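Local coordinates for protein pullulanase (Bacillus acidopullulyticus, PDB 2WAN) that hydrolyses alpha-1,6-glucosidic linkages in pullulan and probably at the branch points of starch polysaccharides, at residues 135-143 with 154-162. Numbering follows the deposited sequence.
Sequences LADAASGFT and PVTSAVSAN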
loop_
_atom_site.group_PDB
_atom_site.type_symbol
_atom_site.label_atom_id
_atom_site.label_comp_id
_atom_site.label_asym_id
_atom_site.label_seq_id
_atom_site.Cartn_x
_atom_site.Cartn_y
_atom_site.Cartn_z
ATOM N N LEU A 135 -8.097 27.738 29.884
ATOM C CA LEU A 135 -8.399 28.806 28.932
ATOM C C LEU A 135 -9.274 29.904 29.533
ATOM O O LEU A 135 -10.139 29.637 30.374
ATOM C CB LEU A 135 -9.052 28.241 27.659
ATOM C CG LEU A 135 -8.297 27.143 26.890
ATOM C CD1 LEU A 135 -9.131 26.637 25.732
ATOM C CD2 LEU A 135 -6.933 27.613 26.401
ATOM N N ALA A 136 -9.026 31.134 29.087
ATOM C CA ALA A 136 -9.809 32.302 29.463
ATOM C C ALA A 136 -10.608 32.781 28.251
ATOM O O ALA A 136 -10.797 32.022 27.297
ATOM C CB ALA A 136 -8.889 33.401 29.976
ATOM N N ASP A 137 -11.069 34.031 28.288
ATOM C CA ASP A 137 -11.818 34.637 27.183
ATOM C C ASP A 137 -10.941 34.885 25.960
ATOM O O ASP A 137 -9.716 34.983 26.075
ATOM C CB ASP A 137 -12.440 35.972 27.616
ATOM C CG ASP A 137 -13.396 35.827 28.786
ATOM O OD1 ASP A 137 -12.955 35.374 29.870
ATOM O OD2 ASP A 137 -14.585 36.181 28.623
ATOM N N ALA A 138 -11.596 34.986 24.802
ATOM C CA ALA A 138 -10.982 35.398 23.529
ATOM C C ALA A 138 -9.604 34.779 23.254
ATOM O O ALA A 138 -9.496 33.562 23.063
ATOM C CB ALA A 138 -10.936 36.927 23.425
ATOM N N ALA A 139 -8.566 35.615 23.258
ATOM C CA ALA A 139 -7.198 35.197 22.945
ATOM C C ALA A 139 -6.565 34.300 24.006
ATOM O O ALA A 139 -5.605 33.576 23.719
ATOM C CB ALA A 139 -6.320 36.417 22.694
ATOM N N SER A 140 -7.090 34.366 25.231
ATOM C CA SER A 140 -6.588 33.568 26.352
ATOM C C SER A 140 -5.065 33.693 26.515
ATOM O O SER A 140 -4.366 32.709 26.775
ATOM C CB SER A 140 -7.048 32.101 26.227
ATOM O OG SER A 140 -6.525 31.296 27.271
ATOM N N GLY A 141 -4.564 34.918 26.348
ATOM C CA GLY A 141 -3.143 35.224 26.541
ATOM C C GLY A 141 -2.221 34.865 25.384
ATOM O O GLY A 141 -0.996 35.014 25.490
ATOM N N PHE A 142 -2.799 34.389 24.283
ATOM C CA PHE A 142 -2.000 33.975 23.120
ATOM C C PHE A 142 -1.695 35.137 22.188
ATOM O O PHE A 142 -2.568 35.962 21.920
ATOM C CB PHE A 142 -2.703 32.867 22.334
ATOM C CG PHE A 142 -2.533 31.504 22.926
ATOM C CD1 PHE A 142 -1.432 30.725 22.598
ATOM C CD2 PHE A 142 -3.482 30.989 23.807
ATOM C CE1 PHE A 142 -1.269 29.453 23.136
ATOM C CE2 PHE A 142 -3.328 29.715 24.351
ATOM C CZ PHE A 142 -2.218 28.947 24.020
ATOM N N THR A 143 -0.455 35.180 21.697
ATOM C CA THR A 143 -0.031 36.165 20.691
ATOM C C THR A 143 0.650 35.501 19.492
ATOM O O THR A 143 1.303 34.460 19.633
ATOM C CB THR A 143 0.940 37.225 21.272
ATOM O OG1 THR A 143 2.055 36.573 21.894
ATOM C CG2 THR A 143 0.234 38.117 22.295
ATOM N N PRO A 154 -3.557 39.591 15.626
ATOM C CA PRO A 154 -4.373 39.274 16.801
ATOM C C PRO A 154 -4.954 37.855 16.769
ATOM O O PRO A 154 -5.453 37.409 15.732
ATOM C CB PRO A 154 -5.496 40.316 16.740
ATOM C CG PRO A 154 -4.919 41.448 15.930
ATOM C CD PRO A 154 -4.078 40.762 14.895
ATOM N N VAL A 155 -4.853 37.164 17.904
ATOM C CA VAL A 155 -5.551 35.902 18.130
ATOM C C VAL A 155 -6.974 36.236 18.578
ATOM O O VAL A 155 -7.168 36.887 19.613
ATOM C CB VAL A 155 -4.834 35.041 19.196
ATOM C CG1 VAL A 155 -5.627 33.770 19.497
ATOM C CG2 VAL A 155 -3.406 34.702 18.754
ATOM N N THR A 156 -7.960 35.803 17.794
ATOM C CA THR A 156 -9.365 36.153 18.032
ATOM C C THR A 156 -10.142 35.117 18.856
ATOM O O THR A 156 -11.229 35.411 19.372
ATOM C CB THR A 156 -10.123 36.408 16.709
ATOM O OG1 THR A 156 -10.180 35.202 15.934
ATOM C CG2 THR A 156 -9.441 37.510 15.899
ATOM N N SER A 157 -9.578 33.915 18.970
ATOM C CA SER A 157 -10.234 32.789 19.633
ATOM C C SER A 157 -9.214 31.713 19.978
ATOM O O SER A 157 -8.270 31.466 19.217
ATOM C CB SER A 157 -11.332 32.203 18.739
ATOM O OG SER A 157 -11.844 30.996 19.283
ATOM N N ALA A 158 -9.397 31.089 21.137
ATOM C CA ALA A 158 -8.538 29.998 21.575
ATOM C C ALA A 158 -9.385 28.896 22.204
ATOM O O ALA A 158 -9.970 29.086 23.278
ATOM C CB ALA A 158 -7.486 30.500 22.555
ATOM N N VAL A 159 -9.468 27.756 21.521
ATOM C CA VAL A 159 -10.239 26.609 22.010
ATOM C C VAL A 159 -9.338 25.383 22.149
ATOM O O VAL A 159 -8.230 25.359 21.600
ATOM C CB VAL A 159 -11.477 26.302 21.115
ATOM C CG1 VAL A 159 -12.359 27.539 20.954
ATOM C CG2 VAL A 159 -11.060 25.739 19.738
ATOM N N SER A 160 -9.790 24.380 22.899
ATOM C CA SER A 160 -9.058 23.116 22.967
ATOM C C SER A 160 -9.246 22.336 21.673
ATOM O O SER A 160 -10.348 22.290 21.119
ATOM C CB SER A 160 -9.527 22.245 24.126
ATOM O OG SER A 160 -8.743 21.057 24.194
ATOM N N ALA A 161 -8.165 21.713 21.211
ATOM C CA ALA A 161 -8.194 20.932 19.976
ATOM C C ALA A 161 -8.509 19.459 20.251
ATOM O O ALA A 161 -8.772 18.684 19.317
ATOM C CB ALA A 161 -6.868 21.070 19.231
ATOM N N ASN A 162 -8.482 19.077 21.528
ATOM C CA ASN A 162 -8.814 17.716 21.928
ATOM C C ASN A 162 -10.230 17.352 21.523
ATOM O O ASN A 162 -11.157 18.118 21.765
ATOM C CB ASN A 162 -8.634 17.532 23.431
ATOM C CG ASN A 162 -7.200 17.706 23.868
ATOM O OD1 ASN A 162 -6.274 17.441 23.106
ATOM N ND2 ASN A 162 -7.005 18.156 25.101
HETATM O O HOH W 1 -3.378 37.951 20.318
#
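V155 and A158, both with side chains directed at the loop 135-143, supply most of the apolar contact from strand 152-160. Both methyls of V155 pack on F142 CB: CG1, anti to the backbone N (chi1 176°), also lies 4.0 Å from A139 CA, while CG2 packs 3.5 Å from F142 O. The A139 methyl meets the same valine, its CB 4.0 Å from V155 CB. A158 CB lies against the two turns, near A138 O and A139 O and 4.0 Å from S140 CB, and also approaches the F142 ring obliquely, 4.2 Å from CD2. Farther along, L135 lays CD1 against the backbone of A158 to S160.

Polar contacts across the pair are sparse. A water links the two backbones in place of a clear direct bond, donating to F142 O at 2.7 Å and accepting from V155 N. A138 O is approached by the CA-H of S157.

Within 135-143, a type II' turn (D137 to S140) overlaps a type I' turn (A139 to F142), and S140 OG closes the loop by accepting a nearly straight hydrogen bond from A136 N (3.1 Å, 172°).

The hairpin of strands 142-146 and 152-160 lies between strands 288-292 and 273-278; V274 and L276 from the latter and L129 of strand 124-129 pack around F142, and S160 OG is hydrogen-bonded to T271 OG1.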